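Local structure of Iron(III) ABC transporter, periplasmic iron-compound-binding protein (Vibrio cholerae, 3TEF) at residues 2-6 and 14-18; 23-27 and 64-70; 168-172 and 199-205. The protein probably binds ferric catecholate siderophores in the periplasm and delivers them to an ABC transporter for iron uptake. All blocks are in the same frame, centred on the assembly; numbering follows the deposited sequence.

Interaction 1: residues 2-6 and 14-18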
ATOM      1  N   GLU A   2     -17.457 -24.256  11.441  1.00 57.35           N
ATOM      2  CA  GLU A   2     -16.718 -23.948  10.220  1.00 52.19           C
ATOM      3  C   GLU A   2     -15.903 -22.673  10.392  1.00 47.32           C
ATOM      4  O   GLU A   2     -16.089 -21.695   9.661  1.00 47.97           O
ATOM      5  CB  GLU A   2     -17.683 -23.797   9.047  1.00 53.37           C
ATOM      6  CG  GLU A   2     -18.921 -22.984   9.391  1.00 56.86           C
ATOM      7  CD  GLU A   2     -19.914 -22.924   8.248  1.00 60.90           C
ATOM      8  OE1 GLU A   2     -19.488 -23.068   7.080  1.00 60.50           O
ATOM      9  OE2 GLU A   2     -21.121 -22.743   8.521  1.00 62.79           O
ATOM     10  N   THR A   3     -14.995 -22.693  11.355  1.00 44.80           N
ATOM     11  CA  THR A   3     -14.199 -21.518  11.678  1.00 40.82           C
ATOM     12  C   THR A   3     -12.810 -21.590  11.062  1.00 42.74           C
ATOM     13  O   THR A   3     -12.286 -22.672  10.783  1.00 42.75           O
ATOM     14  CB  THR A   3     -14.043 -21.341  13.203  1.00 42.70           C
ATOM     15  OG1 THR A   3     -13.384 -22.488  13.751  1.00 44.04           O
ATOM     16  CG2 THR A   3     -15.401 -21.177  13.869  1.00 43.69           C
ATOM     17  N   VAL A   4     -12.221 -20.424  10.846  1.00 37.41           N
ATOM     18  CA  VAL A   4     -10.834 -20.330  10.439  1.00 34.96           C
ATOM     19  C   VAL A   4     -10.141 -19.445  11.453  1.00 31.15           C
ATOM     20  O   VAL A   4     -10.774 -18.575  12.045  1.00 30.65           O
ATOM     21  CB  VAL A   4     -10.694 -19.713   9.037  1.00 37.19           C
ATOM     22  CG1 VAL A   4     -11.132 -20.707   7.976  1.00 39.09           C
ATOM     23  CG2 VAL A   4     -11.510 -18.432   8.939  1.00 32.15           C
ATOM     24  N   THR A   5      -8.855 -19.686  11.678  1.00 30.80           N
ATOM     25  CA  THR A   5      -8.060 -18.815  12.535  1.00 30.34           C
ATOM     26  C   THR A   5      -7.032 -18.103  11.667  1.00 30.80           C
ATOM     27  O   THR A   5      -6.165 -18.731  11.053  1.00 30.51           O
ATOM     28  CB  THR A   5      -7.379 -19.581  13.700  1.00 32.91           C
ATOM     29  OG1 THR A   5      -8.386 -20.132  14.561  1.00 33.04           O
ATOM     30  CG2 THR A   5      -6.495 -18.644  14.524  1.00 33.39           C
ATOM     31  N   ILE A   6      -7.159 -16.783  11.606  1.00 26.91           N
ATOM     32  CA  ILE A   6      -6.321 -15.962  10.755  1.00 27.30           C
ATOM     33  C   ILE A   6      -5.245 -15.275  11.571  1.00 25.73           C
ATOM     34  O   ILE A   6      -5.548 -14.588  12.550  1.00 24.42           O
ATOM     35  CB  ILE A   6      -7.158 -14.855  10.082  1.00 24.55           C
ATOM     36  CG1 ILE A   6      -8.298 -15.469   9.267  1.00 26.79           C
ATOM     37  CG2 ILE A   6      -6.266 -13.964   9.231  1.00 25.63           C
ATOM     38  CD1 ILE A   6      -7.819 -16.398   8.157  1.00 27.68           C
ATOM     39  N   THR A  14     -10.269 -15.679  15.237  1.00 27.82           N
ATOM     40  CA  THR A  14     -11.055 -16.825  14.799  1.00 28.70           C
ATOM     41  C   THR A  14     -12.483 -16.396  14.480  1.00 29.53           C
ATOM     42  O   THR A  14     -13.108 -15.657  15.242  1.00 29.51           O
ATOM     43  CB  THR A  14     -11.062 -17.939  15.866  1.00 33.71           C
ATOM     44  OG1 THR A  14      -9.717 -18.385  16.094  1.00 32.20           O
ATOM     45  CG2 THR A  14     -11.911 -19.111  15.404  1.00 32.72           C
ATOM     46  N   LEU A  15     -12.985 -16.837  13.332  1.00 30.47           N
ATOM     47  CA  LEU A  15     -14.356 -16.549  12.945  1.00 29.48           C
ATOM     48  C   LEU A  15     -14.873 -17.619  11.998  1.00 29.43           C
ATOM     49  O   LEU A  15     -14.097 -18.320  11.341  1.00 33.76           O
ATOM     50  CB  LEU A  15     -14.463 -15.172  12.272  1.00 28.49           C
ATOM     51  CG  LEU A  15     -13.827 -15.074  10.890  1.00 28.88           C
ATOM     52  CD1 LEU A  15     -14.473 -13.946  10.074  1.00 26.77           C
ATOM     53  CD2 LEU A  15     -12.321 -14.894  11.005  1.00 26.53           C
ATOM     54  N   GLU A  16     -16.189 -17.741  11.936  1.00 34.58           N
ATOM     55  CA  GLU A  16     -16.836 -18.605  10.962  1.00 37.17           C
ATOM     56  C   GLU A  16     -16.574 -18.134   9.528  1.00 35.86           C
ATOM     57  O   GLU A  16     -16.629 -16.939   9.226  1.00 32.01           O
ATOM     58  CB  GLU A  16     -18.332 -18.646  11.249  1.00 40.17           C
ATOM     59  CG  GLU A  16     -19.151 -19.421  10.234  1.00 48.47           C
ATOM     60  CD  GLU A  16     -20.612 -19.509  10.635  1.00 54.83           C
ATOM     61  OE1 GLU A  16     -20.881 -19.755  11.833  1.00 57.33           O
ATOM     62  OE2 GLU A  16     -21.485 -19.318   9.759  1.00 60.45           O
ATOM     63  N   GLN A  17     -16.285 -19.075   8.640  1.00 33.95           N
ATOM     64  CA  GLN A  17     -16.064 -18.739   7.237  1.00 35.41           C
ATOM     65  C   GLN A  17     -17.240 -18.022   6.582  1.00 33.35           C
ATOM     66  O   GLN A  17     -18.395 -18.165   6.999  1.00 33.53           O
ATOM     67  CB  GLN A  17     -15.719 -19.989   6.432  1.00 35.35           C
ATOM     68  CG  GLN A  17     -14.240 -20.206   6.256  1.00 37.33           C
ATOM     69  CD  GLN A  17     -13.939 -21.353   5.307  1.00 41.02           C
ATOM     70  OE1 GLN A  17     -13.060 -21.253   4.449  1.00 39.89           O
ATOM     71  NE2 GLN A  17     -14.675 -22.447   5.457  1.00 43.06           N
ATOM     72  N   LYS A  18     -16.924 -17.262   5.540  1.00 31.08           N
ATOM     73  CA  LYS A  18     -17.914 -16.542   4.743  1.00 34.37           C
ATOM     74  C   LYS A  18     -18.808 -15.638   5.576  1.00 32.40           C
ATOM     75  O   LYS A  18     -20.031 -15.783   5.574  1.00 32.39           O
ATOM     76  CB  LYS A  18     -18.733 -17.511   3.891  1.00 37.13           C
ATOM     77  CG  LYS A  18     -17.893 -18.148   2.794  1.00 37.74           C
ATOM     78  CD  LYS A  18     -18.001 -19.661   2.797  1.00 43.08           C
ATOM     79  CE  LYS A  18     -19.242 -20.118   2.044  1.00 49.51           C
ATOM     80  NZ  LYS A  18     -19.190 -19.749   0.599  1.00 49.06           N
TER
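Thr14, within the second strand of an N-terminal antiparallel beta hairpin (strands 3-8 and 11-16), faces Thr5 in a non-hydrogen-bonded pair. Both side chains rise on the same face of the two-stranded sheet, and their hydroxyls are hydrogen-bonded to each other, OG1 of Thr14 to OG1 of Thr5, 2.7 Å. Each OG1 sits beside its own backbone N (chi1 -61° in Thr14), which lets the two hydroxyls converge across the strands. The Thr14 methyl CG2 also packs against CB of Thr3. Leu15 and Val4 form the hydrogen-bonded pair: Val4 N donates to Leu15 O at 2.9 Å and Leu15 N returns a bond to Val4 O. Their side chains share the other face, where CD2 of Leu15 touches CG2 of Val4, and Leu15 also packs on Pro101. Glu16 runs extended across Glu2, methylene on methylene (CG to CG 3.7 Å), so that the two carboxylates come within 3.7 Å, OE2 of Glu2 to OE2 of Glu16, in planes only 18° apart. Gln17 then leaves the strand, its CG 3.6 Å from Val4 CG1, while its backbone N makes a nearly straight 2.8 Å hydrogen bond to Glu2 O, N-H...O angle 174°.

Interaction 2: residues 23-27 and 64-70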
ATOM      1  N   VAL A  23     -17.365  -5.054   7.410  1.00 20.70           N
ATOM      2  CA  VAL A  23     -17.060  -3.631   7.495  1.00 19.38           C
ATOM      3  C   VAL A  23     -15.579  -3.488   7.163  1.00 20.04           C
ATOM      4  O   VAL A  23     -14.752  -4.264   7.653  1.00 21.70           O
ATOM      5  CB  VAL A  23     -17.332  -3.105   8.921  1.00 24.14           C
ATOM      6  CG1 VAL A  23     -16.726  -1.713   9.134  1.00 24.30           C
ATOM      7  CG2 VAL A  23     -18.820  -3.095   9.194  1.00 24.07           C
ATOM      8  N   VAL A  24     -15.239  -2.514   6.325  1.00 18.79           N
ATOM      9  CA  VAL A  24     -13.856  -2.356   5.898  1.00 18.34           C
ATOM     10  C   VAL A  24     -13.354  -0.938   6.157  1.00 22.10           C
ATOM     11  O   VAL A  24     -13.961   0.048   5.706  1.00 21.92           O
ATOM     12  CB  VAL A  24     -13.683  -2.697   4.393  1.00 19.05           C
ATOM     13  CG1 VAL A  24     -12.216  -2.625   4.008  1.00 20.28           C
ATOM     14  CG2 VAL A  24     -14.248  -4.081   4.086  1.00 19.52           C
ATOM     15  N   ILE A  25     -12.239  -0.839   6.879  1.00 18.41           N
ATOM     16  CA  ILE A  25     -11.554   0.436   7.044  1.00 19.04           C
ATOM     17  C   ILE A  25     -10.190   0.338   6.354  1.00 19.71           C
ATOM     18  O   ILE A  25      -9.453  -0.624   6.569  1.00 20.24           O
ATOM     19  CB  ILE A  25     -11.372   0.769   8.525  1.00 19.77           C
ATOM     20  CG1 ILE A  25     -12.755   0.969   9.161  1.00 21.07           C
ATOM     21  CG2 ILE A  25     -10.542   2.033   8.671  1.00 20.42           C
ATOM     22  CD1 ILE A  25     -12.724   1.090  10.675  1.00 25.33           C
ATOM     23  N   GLY A  26      -9.865   1.317   5.511  1.00 20.23           N
ATOM     24  CA  GLY A  26      -8.608   1.284   4.773  1.00 18.54           C
ATOM     25  C   GLY A  26      -8.832   1.007   3.289  1.00 18.99           C
ATOM     26  O   GLY A  26      -9.620   0.133   2.924  1.00 20.89           O
ATOM     27  N   VAL A  27      -8.108   1.725   2.440  1.00 15.81           N
ATOM     28  CA  VAL A  27      -8.281   1.604   0.992  1.00 17.55           C
ATOM     29  C   VAL A  27      -7.672   0.323   0.449  1.00 19.91           C
ATOM     30  O   VAL A  27      -8.177  -0.243  -0.517  1.00 18.20           O
ATOM     31  CB  VAL A  27      -7.696   2.823   0.266  1.00 21.17           C
ATOM     32  CG1 VAL A  27      -7.888   2.694  -1.256  1.00 18.56           C
ATOM     33  CG2 VAL A  27      -8.341   4.100   0.795  1.00 21.56           C
ATOM     34  N   ALA A  64     -17.816   4.017   8.049  1.00 22.73           N
ATOM     35  CA  ALA A  64     -17.255   3.336   9.207  1.00 20.72           C
ATOM     36  C   ALA A  64     -16.150   4.176   9.842  1.00 25.53           C
ATOM     37  O   ALA A  64     -15.422   3.701  10.731  1.00 22.97           O
ATOM     38  CB  ALA A  64     -16.730   1.977   8.801  1.00 22.00           C
ATOM     39  N   GLY A  65     -16.028   5.422   9.386  1.00 23.59           N
ATOM     40  CA  GLY A  65     -15.036   6.345   9.903  1.00 24.10           C
ATOM     41  C   GLY A  65     -14.017   6.756   8.861  1.00 26.51           C
ATOM     42  O   GLY A  65     -14.276   6.635   7.666  1.00 24.16           O
ATOM     43  N   SER A  66     -12.875   7.264   9.314  1.00 23.30           N
ATOM     44  CA  SER A  66     -11.802   7.671   8.417  1.00 21.12           C
ATOM     45  C   SER A  66     -10.798   6.540   8.304  1.00 22.35           C
ATOM     46  O   SER A  66     -11.025   5.471   8.851  1.00 24.65           O
ATOM     47  CB  SER A  66     -11.107   8.924   8.942  1.00 24.78           C
ATOM     48  OG  SER A  66     -10.357   8.636  10.116  1.00 24.98           O
ATOM     49  N   LEU A  67      -9.701   6.768   7.582  1.00 21.29           N
ATOM     50  CA  LEU A  67      -8.652   5.759   7.475  1.00 21.39           C
ATOM     51  C   LEU A  67      -8.019   5.483   8.826  1.00 20.18           C
ATOM     52  O   LEU A  67      -7.511   4.392   9.056  1.00 21.25           O
ATOM     53  CB  LEU A  67      -7.556   6.192   6.500  1.00 21.27           C
ATOM     54  CG  LEU A  67      -7.955   6.465   5.046  1.00 23.82           C
ATOM     55  CD1 LEU A  67      -6.690   6.715   4.219  1.00 22.37           C
ATOM     56  CD2 LEU A  67      -8.770   5.324   4.447  1.00 22.52           C
ATOM     57  N   PHE A  68      -8.042   6.482   9.704  1.00 21.27           N
ATOM     58  CA  PHE A  68      -7.350   6.375  10.995  1.00 26.90           C
ATOM     59  C   PHE A  68      -8.288   6.121  12.177  1.00 28.16           C
ATOM     60  O   PHE A  68      -7.923   5.418  13.136  1.00 28.94           O
ATOM     61  CB  PHE A  68      -6.563   7.663  11.272  1.00 26.17           C
ATOM     62  CG  PHE A  68      -5.446   7.913  10.301  1.00 27.37           C
ATOM     63  CD1 PHE A  68      -4.189   7.385  10.530  1.00 29.46           C
ATOM     64  CD2 PHE A  68      -5.659   8.669   9.162  1.00 32.19           C
ATOM     65  CE1 PHE A  68      -3.159   7.607   9.637  1.00 32.79           C
ATOM     66  CE2 PHE A  68      -4.631   8.889   8.257  1.00 28.70           C
ATOM     67  CZ  PHE A  68      -3.384   8.371   8.499  1.00 27.57           C
ATOM     68  N   GLU A  69      -9.478   6.715  12.113  1.00 25.74           N
ATOM     69  CA  GLU A  69     -10.400   6.772  13.246  1.00 28.56           C
ATOM     70  C   GLU A  69     -11.743   6.122  12.938  1.00 27.52           C
ATOM     71  O   GLU A  69     -12.592   6.720  12.266  1.00 25.29           O
ATOM     72  CB  GLU A  69     -10.652   8.228  13.640  1.00 30.53           C
ATOM     73  CG  GLU A  69      -9.410   8.995  14.044  1.00 35.47           C
ATOM     74  CD  GLU A  69      -9.133   8.904  15.531  1.00 49.89           C
ATOM     75  OE1 GLU A  69      -9.152   7.773  16.078  1.00 50.41           O
ATOM     76  OE2 GLU A  69      -8.923   9.970  16.162  1.00 59.09           O
ATOM     77  N   PRO A  70     -11.954   4.905  13.443  1.00 26.17           N
ATOM     78  CA  PRO A  70     -13.220   4.206  13.224  1.00 24.82           C
ATOM     79  C   PRO A  70     -14.376   4.923  13.913  1.00 27.07           C
ATOM     80  O   PRO A  70     -14.190   5.527  14.978  1.00 28.81           O
ATOM     81  CB  PRO A  70     -12.981   2.833  13.881  1.00 24.34           C
ATOM     82  CG  PRO A  70     -11.489   2.685  13.920  1.00 25.88           C
ATOM     83  CD  PRO A  70     -11.001   4.078  14.206  1.00 27.63           C
TER
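Ile25 lays its side chain over the loop 64-70 and meets it with CG1 and both methyls, CG2 and CD1. Its CD1 reaches Pro70 CB at 3.7 Å, the isoleucine chain crossing the proline ring at about a right angle, and also comes close to the carbonyl oxygen of Ala64. The CG2 branch takes another direction, toward the backbone, and lies 3.5 Å from Ser66 O. With CG1 beside the backbone N and CG2 anti to it (chi1 -65°), the two branches divide the loop between them. One end of the contact is closed by Ala64, whose methyl lies 3.7 Å from Val23 CG1 and also touches Ile25 CG1. At the other, Leu67 extends CD2 to Val27 CG2 at 3.9 Å and against CA of Gly26. No hydrogen bond joins the segments; methyls pack on one another and on loop carbonyl oxygens. The loop keeps its own shape: Ser66 OG accepts from Phe68 N and, at 2.9 Å, from Glu69 N, an ST turn and ST motif together, while Ser66 N bonds back to Glu69 O. Ile75 of helix 72-77 packs on Ile25, Ala64 and Pro70, completing the apolar cluster. Gly26, with a positive phi of 109° that suits glycine, is the N-cap residue of helix 27-35, and its N donates to Ser44 OG. This is the passage from a parallel beta strand into its following helix, here in the four-stranded parallel sheet of a periplasmic binding protein lobe, with a loop packed along the strand and its C-terminal end.

Interaction 3: residues 168-172 and 199-205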
ATOM      1  N   ASN A 168       8.344  18.969   2.178  1.00 25.01           N
ATOM      2  CA  ASN A 168       9.324  18.090   2.816  1.00 24.72           C
ATOM      3  C   ASN A 168       9.688  16.940   1.900  1.00 23.44           C
ATOM      4  O   ASN A 168       8.804  16.251   1.406  1.00 26.02           O
ATOM      5  CB  ASN A 168       8.760  17.486   4.100  1.00 26.31           C
ATOM      6  CG  ASN A 168       8.408  18.525   5.129  1.00 28.90           C
ATOM      7  OD1 ASN A 168       7.289  18.541   5.647  1.00 34.87           O
ATOM      8  ND2 ASN A 168       9.363  19.388   5.452  1.00 25.96           N
ATOM      9  N   LEU A 169      10.981  16.729   1.683  1.00 24.99           N
ATOM     10  CA  LEU A 169      11.449  15.550   0.957  1.00 23.84           C
ATOM     11  C   LEU A 169      11.961  14.556   1.989  1.00 24.65           C
ATOM     12  O   LEU A 169      12.749  14.917   2.854  1.00 22.97           O
ATOM     13  CB  LEU A 169      12.593  15.915   0.012  1.00 21.87           C
ATOM     14  CG  LEU A 169      12.251  16.882  -1.117  1.00 28.01           C
ATOM     15  CD1 LEU A 169      13.464  17.081  -2.013  1.00 32.07           C
ATOM     16  CD2 LEU A 169      11.074  16.349  -1.913  1.00 33.52           C
ATOM     17  N   THR A 170      11.507  13.310   1.897  1.00 25.31           N
ATOM     18  CA  THR A 170      11.983  12.252   2.783  1.00 23.11           C
ATOM     19  C   THR A 170      12.387  11.044   1.952  1.00 23.13           C
ATOM     20  O   THR A 170      11.942  10.883   0.812  1.00 23.36           O
ATOM     21  CB  THR A 170      10.909  11.834   3.807  1.00 25.94           C
ATOM     22  OG1 THR A 170       9.698  11.502   3.123  1.00 26.40           O
ATOM     23  CG2 THR A 170      10.628  12.974   4.794  1.00 26.59           C
ATOM     24  N   THR A 171      13.262  10.217   2.517  1.00 23.78           N
ATOM     25  CA  THR A 171      13.704   9.016   1.825  1.00 24.96           C
ATOM     26  C   THR A 171      13.441   7.771   2.677  1.00 24.97           C
ATOM     27  O   THR A 171      13.390   7.834   3.908  1.00 25.54           O
ATOM     28  CB  THR A 171      15.183   9.111   1.396  1.00 26.82           C
ATOM     29  OG1 THR A 171      15.496   8.029   0.503  1.00 28.87           O
ATOM     30  CG2 THR A 171      16.115   9.062   2.601  1.00 31.75           C
ATOM     31  N   PHE A 172      13.247   6.645   1.996  1.00 25.40           N
ATOM     32  CA  PHE A 172      12.891   5.384   2.625  1.00 26.01           C
ATOM     33  C   PHE A 172      13.748   4.309   1.979  1.00 27.11           C
ATOM     34  O   PHE A 172      14.034   4.393   0.784  1.00 29.39           O
ATOM     35  CB  PHE A 172      11.426   5.057   2.333  1.00 26.96           C
ATOM     36  CG  PHE A 172      10.442   5.992   2.980  1.00 26.34           C
ATOM     37  CD1 PHE A 172       9.758   5.604   4.117  1.00 29.05           C
ATOM     38  CD2 PHE A 172      10.178   7.245   2.438  1.00 28.20           C
ATOM     39  CE1 PHE A 172       8.842   6.446   4.717  1.00 31.92           C
ATOM     40  CE2 PHE A 172       9.260   8.099   3.041  1.00 27.25           C
ATOM     41  CZ  PHE A 172       8.591   7.695   4.178  1.00 28.53           C
ATOM     42  N   HIS A 199       8.226   7.180   9.450  1.00 44.29           N
ATOM     43  CA  HIS A 199       7.959   8.287   8.533  1.00 42.85           C
ATOM     44  C   HIS A 199       9.119   8.714   7.631  1.00 38.28           C
ATOM     45  O   HIS A 199       9.076   9.801   7.052  1.00 38.50           O
ATOM     46  CB  HIS A 199       7.445   9.504   9.315  1.00 43.54           C
ATOM     47  CG  HIS A 199       8.422  10.050  10.313  1.00 41.20           C
ATOM     48  ND1 HIS A 199       9.472   9.319  10.815  1.00 43.66           N
ATOM     49  CD2 HIS A 199       8.495  11.267  10.912  1.00 41.90           C
ATOM     50  CE1 HIS A 199      10.157  10.054  11.677  1.00 38.81           C
ATOM     51  NE2 HIS A 199       9.581  11.241  11.751  1.00 34.94           N
ATOM     52  N   GLY A 200      10.146   7.877   7.511  1.00 38.20           N
ATOM     53  CA  GLY A 200      11.267   8.181   6.634  1.00 37.74           C
ATOM     54  C   GLY A 200      12.300   9.126   7.229  1.00 36.69           C
ATOM     55  O   GLY A 200      12.184   9.542   8.383  1.00 37.90           O
ATOM     56  N   ASP A 201      13.322   9.454   6.442  1.00 31.93           N
ATOM     57  CA  ASP A 201      14.375  10.362   6.879  1.00 30.99           C
ATOM     58  C   ASP A 201      14.365  11.617   6.033  1.00 26.59           C
ATOM     59  O   ASP A 201      14.232  11.553   4.812  1.00 25.32           O
ATOM     60  CB  ASP A 201      15.746   9.701   6.781  1.00 33.20           C
ATOM     61  CG  ASP A 201      15.971   8.654   7.868  1.00 43.60           C
ATOM     62  OD1 ASP A 201      16.232   9.044   9.027  1.00 46.12           O
ATOM     63  OD2 ASP A 201      15.884   7.445   7.565  1.00 48.35           O
ATOM     64  N   LEU A 202      14.518  12.762   6.683  1.00 27.21           N
ATOM     65  CA  LEU A 202      14.455  14.033   5.975  1.00 23.58           C
ATOM     66  C   LEU A 202      15.682  14.257   5.103  1.00 24.31           C
ATOM     67  O   LEU A 202      16.818  14.120   5.557  1.00 28.80           O
ATOM     68  CB  LEU A 202      14.287  15.201   6.967  1.00 22.92           C
ATOM     69  CG  LEU A 202      13.913  16.544   6.319  1.00 25.88           C
ATOM     70  CD1 LEU A 202      12.477  16.519   5.804  1.00 28.10           C
ATOM     71  CD2 LEU A 202      14.102  17.683   7.316  1.00 28.39           C
ATOM     72  N   ILE A 203      15.443  14.616   3.849  1.00 23.60           N
ATOM     73  CA  ILE A 203      16.518  14.933   2.920  1.00 25.38           C
ATOM     74  C   ILE A 203      16.274  16.291   2.257  1.00 29.08           C
ATOM     75  O   ILE A 203      15.558  17.133   2.799  1.00 29.49           O
ATOM     76  CB  ILE A 203      16.698  13.818   1.865  1.00 25.56           C
ATOM     77  CG1 ILE A 203      15.402  13.581   1.092  1.00 28.67           C
ATOM     78  CG2 ILE A 203      17.130  12.523   2.552  1.00 26.10           C
ATOM     79  CD1 ILE A 203      15.590  12.714  -0.164  1.00 28.32           C
ATOM     80  N   SER A 204      16.874  16.496   1.090  1.00 29.50           N
ATOM     81  CA  SER A 204      16.801  17.774   0.394  1.00 32.84           C
ATOM     82  C   SER A 204      17.163  17.532  -1.057  1.00 33.05           C
ATOM     83  O   SER A 204      17.576  16.434  -1.421  1.00 33.44           O
ATOM     84  CB  SER A 204      17.802  18.748   1.002  1.00 34.73           C
ATOM     85  OG  SER A 204      19.120  18.229   0.888  1.00 35.59           O
ATOM     86  N   PHE A 205      17.008  18.549  -1.895  1.00 32.91           N
ATOM     87  CA  PHE A 205      17.424  18.405  -3.283  1.00 33.36           C
ATOM     88  C   PHE A 205      18.943  18.274  -3.383  1.00 35.36           C
ATOM     89  O   PHE A 205      19.465  17.596  -4.266  1.00 37.56           O
ATOM     90  CB  PHE A 205      16.913  19.564  -4.135  1.00 32.05           C
ATOM     91  CG  PHE A 205      15.434  19.522  -4.382  1.00 33.95           C
ATOM     92  CD1 PHE A 205      14.872  18.505  -5.140  1.00 33.36           C
ATOM     93  CD2 PHE A 205      14.601  20.502  -3.864  1.00 31.75           C
ATOM     94  CE1 PHE A 205      13.501  18.467  -5.371  1.00 32.23           C
ATOM     95  CE2 PHE A 205      13.237  20.466  -4.091  1.00 31.77           C
ATOM     96  CZ  PHE A 205      12.687  19.447  -4.846  1.00 36.72           C
TER
HETATM   97  O   HOH W   1      13.050  18.418   2.774  1.00 26.48           O
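Strand 168-172 and the short strand 201-202 pair antiparallel, although the end-to-end directions of the two segments are 113° apart and the regular pairing is short. Thr171 and Asp201 form the hydrogen-bonded pair, Thr171 N giving to Asp201 O at 2.8 Å and Asp201 N to Thr171 O, each donor in the carbonyl plane of its acceptor. Thr170 and Leu202 are the adjacent non-hydrogen-bonded pair. One step on, Ile203 N donates almost straight to Leu169 O at 2.9 Å, but from a position tilted out of the carbonyl plane. A water then bridges where direct bonding stops, accepting from Leu169 N and donating to Ile203 O at 2.8 Å.

Leu169 directs CD1 over the centre of the Phe205 ring, a CH-pi contact 3.6 Å from the centroid and only 10° off the ring normal. Its CB packs on Ile203 CG1. The other branch of Ile203, CG2, meets the Thr171 methyl CG2 at 3.6 Å, the two side chains crossing at about a right angle. That methyl stands between N and the carbonyl carbon because OG1 is anti to the backbone N (chi1 -169°), where the hydroxyl bonds to Leu161 O. At the far end the Phe172 ring lies against backbone: Gly200 CA sits 3.5 Å above one face, displaced toward the rim, a CH-pi contact that brings the backbone close to the ring.

Strand 158-165 flanks strand 168-172, with Met163 touching Thr170 and Phe172. Ile208 of helix 205-211 packs on Leu169 and Ile203; Ser204 OG caps that helix at Tyr207 N. At the start of the same helix Phe205 also meets the Phe236 ring and touches Leu240 and Val241 of helix 239-242.

The three contacts follow one another along the chain without touching. Interaction 1, a hairpin about 25 Å from the chain centre, is the most peripheral; strand 11-16 leads next in sequence to strand 22-25 of interaction 2, whose centre is about 22 Å away. Interactions 2 and 3 belong to different sheets, the parallel four-stranded one and the mixed one, consistent with the two lobes of this binding-protein family. Their centres are about 27 Å apart and their nearest atoms about 11 Å. In this family the ligand is held in the cleft between the lobes, where the siderophore would be expected. Interactions 1 and 3 lie on opposite sides of the chain's centre, about 42 Å apart between centres.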